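Local structure of periplasmic protein (Legionella pneumophila subsp. pneumophila, 4FGQ) at residues Thr29-Leu34 and Ser74-Ile79; Asn33-Leu38 and Tyr94-Ala99; Ala120-Ser125 and Pro155-Asn160. The protein is LapG, a calcium-dependent periplasmic protease assigned to the bacterial transglutaminase-like cysteine proteinases. All coordinates share one frame; numbering follows the deposited sequence.

Interaction 1 (Thr29-Leu34 and Ser74-Ile79)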
loop_
_atom_site.group_PDB
_atom_site.type_symbol
_atom_site.label_atom_id
_atom_site.label_comp_id
_atom_site.label_asym_id
_atom_site.label_seq_id
_atom_site.Cartn_x
_atom_site.Cartn_y
_atom_site.Cartn_z
ATOM N N THR A 29 -0.364 14.959 9.674
ATOM C CA THR A 29 -1.185 14.904 10.883
ATOM C C THR A 29 -2.390 13.991 10.696
ATOM O O THR A 29 -2.752 13.223 11.596
ATOM C CB THR A 29 -1.649 16.307 11.299
ATOM O OG1 THR A 29 -0.500 17.092 11.648
ATOM C CG2 THR A 29 -2.592 16.233 12.494
ATOM N N ALA A 30 -2.995 14.055 9.514
ATOM C CA ALA A 30 -4.147 13.217 9.201
ATOM C C ALA A 30 -3.792 11.734 9.156
ATOM O O ALA A 30 -4.573 10.890 9.599
ATOM C CB ALA A 30 -4.768 13.661 7.882
ATOM N N TRP A 31 -2.615 11.430 8.619
ATOM C CA TRP A 31 -2.103 10.062 8.551
ATOM C C TRP A 31 -1.882 9.522 9.967
ATOM O O TRP A 31 -2.271 8.390 10.281
ATOM C CB TRP A 31 -0.791 10.072 7.769
ATOM C CG TRP A 31 -0.162 8.748 7.517
ATOM C CD1 TRP A 31 -0.771 7.523 7.486
ATOM C CD2 TRP A 31 1.221 8.521 7.238
ATOM N NE1 TRP A 31 0.167 6.541 7.213
ATOM C CE2 TRP A 31 1.388 7.131 7.058
ATOM C CE3 TRP A 31 2.334 9.362 7.132
ATOM C CZ2 TRP A 31 2.633 6.569 6.772
ATOM C CZ3 TRP A 31 3.568 8.794 6.848
ATOM C CH2 TRP A 31 3.704 7.417 6.673
ATOM N N GLY A 32 -1.248 10.328 10.810
ATOM C CA GLY A 32 -1.022 9.944 12.196
ATOM C C GLY A 32 -2.332 9.746 12.940
ATOM O O GLY A 32 -2.480 8.780 13.695
ATOM N N ASN A 33 -3.285 10.659 12.740
ATOM C CA ASN A 33 -4.586 10.530 13.391
ATOM C C ASN A 33 -5.318 9.272 12.913
ATOM O O ASN A 33 -5.977 8.599 13.710
ATOM C CB ASN A 33 -5.447 11.781 13.183
ATOM C CG ASN A 33 -4.911 12.994 13.933
ATOM O OD1 ASN A 33 -4.107 12.864 14.857
ATOM N ND2 ASN A 33 -5.372 14.181 13.547
ATOM N N LEU A 34 -5.186 8.947 11.624
ATOM C CA LEU A 34 -5.774 7.725 11.070
ATOM C C LEU A 34 -5.244 6.502 11.800
ATOM O O LEU A 34 -6.021 5.642 12.257
ATOM C CB LEU A 34 -5.454 7.606 9.571
ATOM C CG LEU A 34 -5.863 6.300 8.875
ATOM C CD1 LEU A 34 -7.346 6.302 8.586
ATOM C CD2 LEU A 34 -5.073 6.097 7.589
ATOM N N SER A 74 8.476 5.537 -0.881
ATOM C CA SER A 74 8.211 5.220 0.526
ATOM C C SER A 74 6.953 5.942 0.951
ATOM O O SER A 74 6.559 6.907 0.300
ATOM C CB SER A 74 9.381 5.676 1.406
ATOM O OG SER A 74 9.441 7.082 1.489
ATOM N N PRO A 75 6.317 5.481 2.043
ATOM C CA PRO A 75 5.133 6.158 2.586
ATOM C C PRO A 75 5.346 7.659 2.796
ATOM O O PRO A 75 4.481 8.452 2.436
ATOM C CB PRO A 75 4.928 5.454 3.929
ATOM C CG PRO A 75 5.404 4.040 3.654
ATOM C CD PRO A 75 6.570 4.192 2.717
ATOM N N VAL A 76 6.488 8.056 3.351
ATOM C CA VAL A 76 6.745 9.478 3.548
ATOM C C VAL A 76 6.774 10.246 2.217
ATOM O O VAL A 76 6.241 11.352 2.114
ATOM C CB VAL A 76 8.032 9.714 4.362
ATOM C CG1 VAL A 76 8.410 11.190 4.360
ATOM C CG2 VAL A 76 7.841 9.210 5.796
ATOM N N GLU A 77 7.380 9.656 1.194
ATOM C CA GLU A 77 7.442 10.298 -0.115
ATOM C C GLU A 77 6.047 10.443 -0.730
ATOM O O GLU A 77 5.743 11.455 -1.370
ATOM C CB GLU A 77 8.365 9.521 -1.057
ATOM C CG GLU A 77 9.840 9.630 -0.700
ATOM C CD GLU A 77 10.703 8.722 -1.557
ATOM O OE1 GLU A 77 10.477 7.494 -1.529
ATOM O OE2 GLU A 77 11.579 9.236 -2.282
ATOM N N PHE A 78 5.216 9.429 -0.538
ATOM C CA PHE A 78 3.826 9.466 -0.988
ATOM C C PHE A 78 3.109 10.651 -0.332
ATOM O O PHE A 78 2.422 11.425 -0.996
ATOM C CB PHE A 78 3.137 8.153 -0.611
ATOM C CG PHE A 78 1.732 8.006 -1.154
ATOM C CD1 PHE A 78 0.645 8.499 -0.451
ATOM C CD2 PHE A 78 1.502 7.326 -2.341
ATOM C CE1 PHE A 78 -0.653 8.343 -0.930
ATOM C CE2 PHE A 78 0.207 7.166 -2.828
ATOM C CZ PHE A 78 -0.870 7.678 -2.121
ATOM N N ILE A 79 3.265 10.793 0.978
ATOM C CA ILE A 79 2.619 11.899 1.694
ATOM C C ILE A 79 3.124 13.277 1.245
ATOM O O ILE A 79 2.326 14.196 1.010
ATOM C CB ILE A 79 2.787 11.756 3.221
ATOM C CG1 ILE A 79 2.106 10.481 3.723
ATOM C CG2 ILE A 79 2.222 12.970 3.945
ATOM C CD1 ILE A 79 0.575 10.508 3.654
#

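Interaction 2 (Asn33-Leu38 and Tyr94-Ala99)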
loop_
_atom_site.group_PDB
_atom_site.type_symbol
_atom_site.label_atom_id
_atom_site.label_comp_id
_atom_site.label_asym_id
_atom_site.label_seq_id
_atom_site.Cartn_x
_atom_site.Cartn_y
_atom_site.Cartn_z
ATOM N N ASN A 33 -3.285 10.659 12.740
ATOM C CA ASN A 33 -4.586 10.530 13.391
ATOM C C ASN A 33 -5.318 9.272 12.913
ATOM O O ASN A 33 -5.977 8.599 13.710
ATOM C CB ASN A 33 -5.447 11.781 13.183
ATOM C CG ASN A 33 -4.911 12.994 13.933
ATOM O OD1 ASN A 33 -4.107 12.864 14.857
ATOM N ND2 ASN A 33 -5.372 14.181 13.547
ATOM N N LEU A 34 -5.186 8.947 11.624
ATOM C CA LEU A 34 -5.774 7.725 11.070
ATOM C C LEU A 34 -5.244 6.502 11.800
ATOM O O LEU A 34 -6.021 5.642 12.257
ATOM C CB LEU A 34 -5.454 7.606 9.571
ATOM C CG LEU A 34 -5.863 6.300 8.875
ATOM C CD1 LEU A 34 -7.346 6.302 8.586
ATOM C CD2 LEU A 34 -5.073 6.097 7.589
ATOM N N ILE A 35 -3.922 6.415 11.916
ATOM C CA ILE A 35 -3.306 5.262 12.585
ATOM C C ILE A 35 -3.778 5.161 14.032
ATOM O O ILE A 35 -4.185 4.089 14.473
ATOM C CB ILE A 35 -1.770 5.304 12.513
ATOM C CG1 ILE A 35 -1.315 5.084 11.064
ATOM C CG2 ILE A 35 -1.165 4.228 13.401
ATOM C CD1 ILE A 35 0.139 5.410 10.815
ATOM N N ASP A 36 -3.762 6.278 14.758
ATOM C CA ASP A 36 -4.226 6.270 16.144
ATOM C C ASP A 36 -5.677 5.806 16.262
ATOM O O ASP A 36 -6.025 5.048 17.176
ATOM C CB ASP A 36 -4.083 7.660 16.769
ATOM C CG ASP A 36 -2.770 7.839 17.512
ATOM O OD1 ASP A 36 -2.126 6.819 17.841
ATOM O OD2 ASP A 36 -2.392 9.000 17.780
ATOM N N SER A 37 -6.513 6.258 15.331
ATOM C CA SER A 37 -7.953 6.017 15.389
ATOM C C SER A 37 -8.314 4.573 15.064
ATOM O O SER A 37 -9.377 4.095 15.457
ATOM C CB SER A 37 -8.704 6.956 14.441
ATOM O OG SER A 37 -8.642 6.511 13.095
ATOM N N LEU A 38 -7.431 3.882 14.351
ATOM C CA LEU A 38 -7.738 2.526 13.887
ATOM C C LEU A 38 -7.155 1.412 14.750
ATOM O O LEU A 38 -7.512 0.252 14.579
ATOM C CB LEU A 38 -7.295 2.327 12.433
ATOM C CG LEU A 38 -8.083 3.131 11.401
ATOM C CD1 LEU A 38 -7.500 2.874 10.015
ATOM C CD2 LEU A 38 -9.548 2.747 11.452
ATOM N N TYR A 94 -0.131 -0.795 2.819
ATOM C CA TYR A 94 0.517 -1.909 3.502
ATOM C C TYR A 94 1.158 -1.449 4.814
ATOM O O TYR A 94 0.852 -1.982 5.880
ATOM C CB TYR A 94 1.562 -2.579 2.595
ATOM C CG TYR A 94 2.502 -3.499 3.355
ATOM C CD1 TYR A 94 2.096 -4.768 3.756
ATOM C CD2 TYR A 94 3.783 -3.081 3.695
ATOM C CE1 TYR A 94 2.973 -5.615 4.469
ATOM C CE2 TYR A 94 4.645 -3.896 4.406
ATOM C CZ TYR A 94 4.237 -5.157 4.793
ATOM O OH TYR A 94 5.115 -5.951 5.497
ATOM N N PHE A 95 2.041 -0.460 4.747
ATOM C CA PHE A 95 2.743 -0.037 5.960
ATOM C C PHE A 95 1.788 0.524 7.007
ATOM O O PHE A 95 1.980 0.332 8.213
ATOM C CB PHE A 95 3.870 0.952 5.636
ATOM C CG PHE A 95 5.113 0.283 5.136
ATOM C CD1 PHE A 95 5.873 -0.512 5.989
ATOM C CD2 PHE A 95 5.514 0.426 3.814
ATOM C CE1 PHE A 95 7.028 -1.145 5.539
ATOM C CE2 PHE A 95 6.667 -0.203 3.351
ATOM C CZ PHE A 95 7.425 -0.992 4.213
ATOM N N THR A 96 0.737 1.185 6.552
ATOM C CA THR A 96 -0.206 1.791 7.481
ATOM C C THR A 96 -1.019 0.708 8.187
ATOM O O THR A 96 -1.243 0.784 9.394
ATOM C CB THR A 96 -1.131 2.772 6.759
ATOM O OG1 THR A 96 -0.335 3.805 6.169
ATOM C CG2 THR A 96 -2.108 3.419 7.736
ATOM N N LEU A 97 -1.425 -0.319 7.441
ATOM C CA LEU A 97 -2.159 -1.437 8.047
ATOM C C LEU A 97 -1.309 -2.192 9.062
ATOM O O LEU A 97 -1.810 -2.595 10.112
ATOM C CB LEU A 97 -2.730 -2.370 6.974
ATOM C CG LEU A 97 -4.006 -1.763 6.363
ATOM C CD1 LEU A 97 -4.290 -2.379 4.995
ATOM C CD2 LEU A 97 -5.215 -1.970 7.312
ATOM N N VAL A 98 -0.028 -2.383 8.764
ATOM C CA VAL A 98 0.879 -3.003 9.732
ATOM C C VAL A 98 0.945 -2.131 10.989
ATOM O O VAL A 98 0.889 -2.633 12.115
ATOM C CB VAL A 98 2.281 -3.237 9.123
ATOM C CG1 VAL A 98 3.282 -3.636 10.208
ATOM C CG2 VAL A 98 2.204 -4.295 8.014
ATOM N N ALA A 99 1.005 -0.816 10.793
ATOM C CA ALA A 99 1.069 0.123 11.913
ATOM C C ALA A 99 -0.157 0.088 12.828
ATOM O O ALA A 99 -0.035 0.347 14.030
ATOM C CB ALA A 99 1.312 1.561 11.411
#

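Interaction 3 (Ala120-Ser125 and Pro155-Asn160)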
loop_
_atom_site.group_PDB
_atom_site.type_symbol
_atom_site.label_atom_id
_atom_site.label_comp_id
_atom_site.label_asym_id
_atom_site.label_seq_id
_atom_site.Cartn_x
_atom_site.Cartn_y
_atom_site.Cartn_z
ATOM N N ALA A 120 0.373 -3.796 -16.402
ATOM C CA ALA A 120 0.556 -4.264 -15.036
ATOM C C ALA A 120 -0.156 -3.327 -14.064
ATOM O O ALA A 120 -0.292 -2.121 -14.318
ATOM C CB ALA A 120 2.032 -4.386 -14.702
ATOM N N HIS A 121 -0.629 -3.888 -12.962
ATOM C CA HIS A 121 -1.346 -3.116 -11.958
ATOM C C HIS A 121 -1.075 -3.699 -10.587
ATOM O O HIS A 121 -1.186 -4.906 -10.398
ATOM C CB HIS A 121 -2.846 -3.171 -12.226
ATOM C CG HIS A 121 -3.638 -2.226 -11.379
ATOM N ND1 HIS A 121 -3.551 -0.856 -11.525
ATOM C CD2 HIS A 121 -4.517 -2.447 -10.373
ATOM C CE1 HIS A 121 -4.346 -0.276 -10.642
ATOM N NE2 HIS A 121 -4.948 -1.216 -9.939
ATOM N N MET A 122 -0.744 -2.842 -9.629
ATOM C CA MET A 122 -0.406 -3.293 -8.278
ATOM C C MET A 122 -1.562 -3.007 -7.336
ATOM O O MET A 122 -2.175 -1.929 -7.392
ATOM C CB MET A 122 0.843 -2.558 -7.778
ATOM C CG MET A 122 1.504 -3.135 -6.528
ATOM S SD MET A 122 2.671 -4.464 -6.939
ATOM C CE MET A 122 4.140 -3.586 -7.471
ATOM N N VAL A 123 -1.861 -3.973 -6.471
ATOM C CA VAL A 123 -2.893 -3.823 -5.449
ATOM C C VAL A 123 -2.329 -4.339 -4.137
ATOM O O VAL A 123 -1.214 -4.851 -4.109
ATOM C CB VAL A 123 -4.161 -4.625 -5.789
ATOM C CG1 VAL A 123 -4.781 -4.102 -7.097
ATOM C CG2 VAL A 123 -3.828 -6.114 -5.900
ATOM N N LEU A 124 -3.100 -4.216 -3.056
ATOM C CA LEU A 124 -2.720 -4.833 -1.787
ATOM C C LEU A 124 -3.696 -5.966 -1.515
ATOM O O LEU A 124 -4.903 -5.754 -1.539
ATOM C CB LEU A 124 -2.771 -3.809 -0.649
ATOM C CG LEU A 124 -2.505 -4.362 0.757
ATOM C CD1 LEU A 124 -1.169 -5.065 0.787
ATOM C CD2 LEU A 124 -2.516 -3.203 1.749
ATOM N N SER A 125 -3.175 -7.174 -1.303
ATOM C CA SER A 125 -4.020 -8.326 -1.014
ATOM C C SER A 125 -4.019 -8.643 0.475
ATOM O O SER A 125 -2.962 -8.717 1.102
ATOM C CB SER A 125 -3.519 -9.558 -1.782
ATOM O OG SER A 125 -3.671 -9.383 -3.186
ATOM N N PRO A 155 -2.715 -12.208 -10.841
ATOM C CA PRO A 155 -1.477 -12.021 -10.075
ATOM C C PRO A 155 -0.244 -12.634 -10.755
ATOM O O PRO A 155 -0.309 -13.716 -11.351
ATOM C CB PRO A 155 -1.770 -12.754 -8.765
ATOM C CG PRO A 155 -3.261 -12.677 -8.627
ATOM C CD PRO A 155 -3.767 -12.859 -10.038
ATOM N N VAL A 156 0.873 -11.926 -10.644
ATOM C CA VAL A 156 2.165 -12.382 -11.138
ATOM C C VAL A 156 3.093 -12.701 -9.967
ATOM O O VAL A 156 3.689 -13.780 -9.920
ATOM C CB VAL A 156 2.782 -11.330 -12.072
ATOM C CG1 VAL A 156 4.152 -11.776 -12.577
ATOM C CG2 VAL A 156 1.849 -11.094 -13.246
ATOM N N TYR A 157 3.226 -11.766 -9.034
ATOM C CA TYR A 157 3.987 -12.031 -7.812
ATOM C C TYR A 157 3.455 -11.172 -6.689
ATOM O O TYR A 157 2.713 -10.226 -6.926
ATOM C CB TYR A 157 5.495 -11.786 -8.012
ATOM C CG TYR A 157 5.917 -10.332 -8.132
ATOM C CD1 TYR A 157 6.248 -9.592 -7.006
ATOM C CD2 TYR A 157 6.026 -9.716 -9.374
ATOM C CE1 TYR A 157 6.647 -8.271 -7.109
ATOM C CE2 TYR A 157 6.433 -8.395 -9.486
ATOM C CZ TYR A 157 6.738 -7.680 -8.350
ATOM O OH TYR A 157 7.138 -6.366 -8.445
ATOM N N SER A 158 3.811 -11.516 -5.455
ATOM C CA SER A 158 3.413 -10.709 -4.315
ATOM C C SER A 158 4.564 -10.653 -3.313
ATOM O O SER A 158 5.486 -11.465 -3.368
ATOM C CB SER A 158 2.132 -11.249 -3.669
ATOM O OG SER A 158 2.335 -12.547 -3.148
ATOM N N PHE A 159 4.527 -9.676 -2.421
ATOM C CA PHE A 159 5.626 -9.499 -1.481
ATOM C C PHE A 159 5.197 -8.687 -0.268
ATOM O O PHE A 159 4.173 -8.000 -0.285
ATOM C CB PHE A 159 6.802 -8.807 -2.178
ATOM C CG PHE A 159 6.490 -7.429 -2.664
ATOM C CD1 PHE A 159 6.842 -6.320 -1.910
ATOM C CD2 PHE A 159 5.833 -7.235 -3.876
ATOM C CE1 PHE A 159 6.553 -5.038 -2.358
ATOM C CE2 PHE A 159 5.539 -5.952 -4.329
ATOM C CZ PHE A 159 5.900 -4.861 -3.570
ATOM N N ASN A 160 5.983 -8.780 0.799
ATOM C CA ASN A 160 5.855 -7.855 1.920
ATOM C C ASN A 160 7.233 -7.631 2.540
ATOM O O ASN A 160 8.243 -7.982 1.932
ATOM C CB ASN A 160 4.817 -8.339 2.950
ATOM C CG ASN A 160 5.081 -9.750 3.437
ATOM O OD1 ASN A 160 6.218 -10.221 3.423
ATOM N ND2 ASN A 160 4.021 -10.437 3.877
#

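Interaction 1 (Thr29-Leu34 and Ser74-Ile79)
Buried apolar packing joins Trp31 of helix 22-38 to Pro75, Val76 and Ile79 of helix 75-81. The contact lies in the helical part of a transglutaminase-like cysteine proteinase fold. The segment axes stay 12.0 Å apart and run at 129° to each other. At that spacing the contact depends on one large side chain, the indole of Trp31, to bridge the gap. Its CG lies anti to the backbone N (chi1 -176°), which sends the ring out toward the other helix.

The six-membered part of the indole does most of the touching. CG1 of Ile79 meets it obliquely and is 3.6 Å from Trp31 CE3. The end of the isoleucine, CD1, lies beyond the rim of the ring, 4.1 Å from both Trp31 CD2 and Trp31 CE3. Farther along, the indole CH2 meets Pro75 CB at 3.6 Å. Val76 adds a looser touch. Phe54 of helix 43-55 meets the indole edge-to-face, and Ile13 of helix 10-17 also packs on it. The tryptophan therefore ties several helices together.

The turn that carries Pro75 is held by a capping box. Ser74 is the N-cap residue, and its backbone N donates to Glu77 OE1 over 2.9 Å. The return bond, from Glu77 N to Ser74 OG, is weak. The same carboxylate forms a salt bridge with Arg191 through OE1 and a hydrogen bond with the hydroxyl of Tyr71 through OE2. Tyr71 is a calcium-binding residue, so the cap has a link to the calcium site. The bond from Ser74 N is nearly straight, at 166°, and meets the anti lone pair of Glu77 OE1.

Interaction 2 (Asn33-Leu38 and Tyr94-Ala99)
OG1 of Thr96, the residue whose methyl CG2 packs on Leu34 and Ile35, is held by two hydrogen bonds, one donated and one accepted. It donates to the carbonyl O of Ile92, one turn back in its own helix, and accepts from NE1 of Trp31. The two bonds hold the hydroxyl of a buried threonine and fix its rotation. The motif is a helix-helix crossing in the helical part of the protease fold. Helices 22-38 and 86-100 run in broadly the same direction here, at a signed crossing angle of -41° and 9.8 Å between the segment axes.

With OG1 committed, the methyl group of Thr96 serves the packing. Its CG2 is anti to the backbone N and meets two side chains. Ile35 CG1 is 3.8 Å from Thr96 CG2. Leu34 CD2 reaches the same methyl group at 4.0 Å, and that leucine crosses the threonine at about a right angle.

One turn on, the small Ala99 lets the backbones come near, with 6.8 Å between Ile35 CA and Ala99 CA. Ile8, Val10 and Ile13, from the N-terminal part of the chain, also pack on Ile35. Leu38 points toward helix 86-100 but packs on Val50 of helix 43-55. At the alanine, Ile35 presents both branches: CD1 and CG2 each lie 4.1 Å from Ala99 CB.

Interaction 3 (Ala120-Ser125 and Pro155-Asn160)
Met122 lays its sulfur against the edge of the Phe159 ring. SD is 4.2 Å from Phe159 CE2 and 5.5 Å from the ring centroid. The direction to the sulfur is 77° off the ring normal, so it lies near the ring plane and not over a face. This is a Met-aromatic contact of the edge type. The terminal methyl group joins in, with Met122 CE also 4.2 Å from Phe159 CE2.

The backbones are well apart. The nearest CA pair, Met122 and Pro155, is separated by 9.0 Å, and no hydrogen bond crosses between the segments. The side chains have to span the gap. The methionine is bent at both chi2 (86°) and chi3 (80°), which turns SD and CE toward the aromatic residues. Phe159 comes in at about a right angle to it. Tyr157 closes the group more loosely, with its OH 4.2 Å from Met122 CE.

The aromatic residues are held by further rings. Tyr157 stacks on Tyr111. Phe159 meets Trp185 edge-to-face and also packs on Trp72. Val156 and Tyr157 together face Tyr111, forming a classic beta bulge in strand 153-159.

The site is close to functional parts of the protease. Met122 packs on Glu87, a calcium-binding residue. The neighbouring His121 bonds to Asp138 through NE2 and touches Cys86, an arrangement consistent with the Cys-His-Asp triad of clan CA proteinases.

In the antiparallel sheet, strands 119-126 and 153-159 are not adjacent: strand 107-114 runs between them and pairs with both. Met122 and Leu124 rest on helix 86-100, and strand 164-166 lies along the far edge of strand 153-159.

How the interactions relate
Interactions 1 and 2 start from the same helix, 22-38, and share Asn33 and Leu34. Their centres are about 9 Å apart. Their second segments follow in chain order, on helices 75-81 and 86-100, and Pro75 of one packs on Phe95 of the other. Interaction 3 comes later in the chain, in the antiparallel sheet on the opposite side of the chain's centre. Its centre is about 22 Å from that of interaction 1 and 20 Å from that of interaction 2. Helix 86-100 connects the two parts: Tyr94 touches Asn160, and Leu97 CD1 is 3.8 Å from Leu124 CD2. This helix thus joins the helical layer to the sheet, and its first turn carries calcium-binding residues.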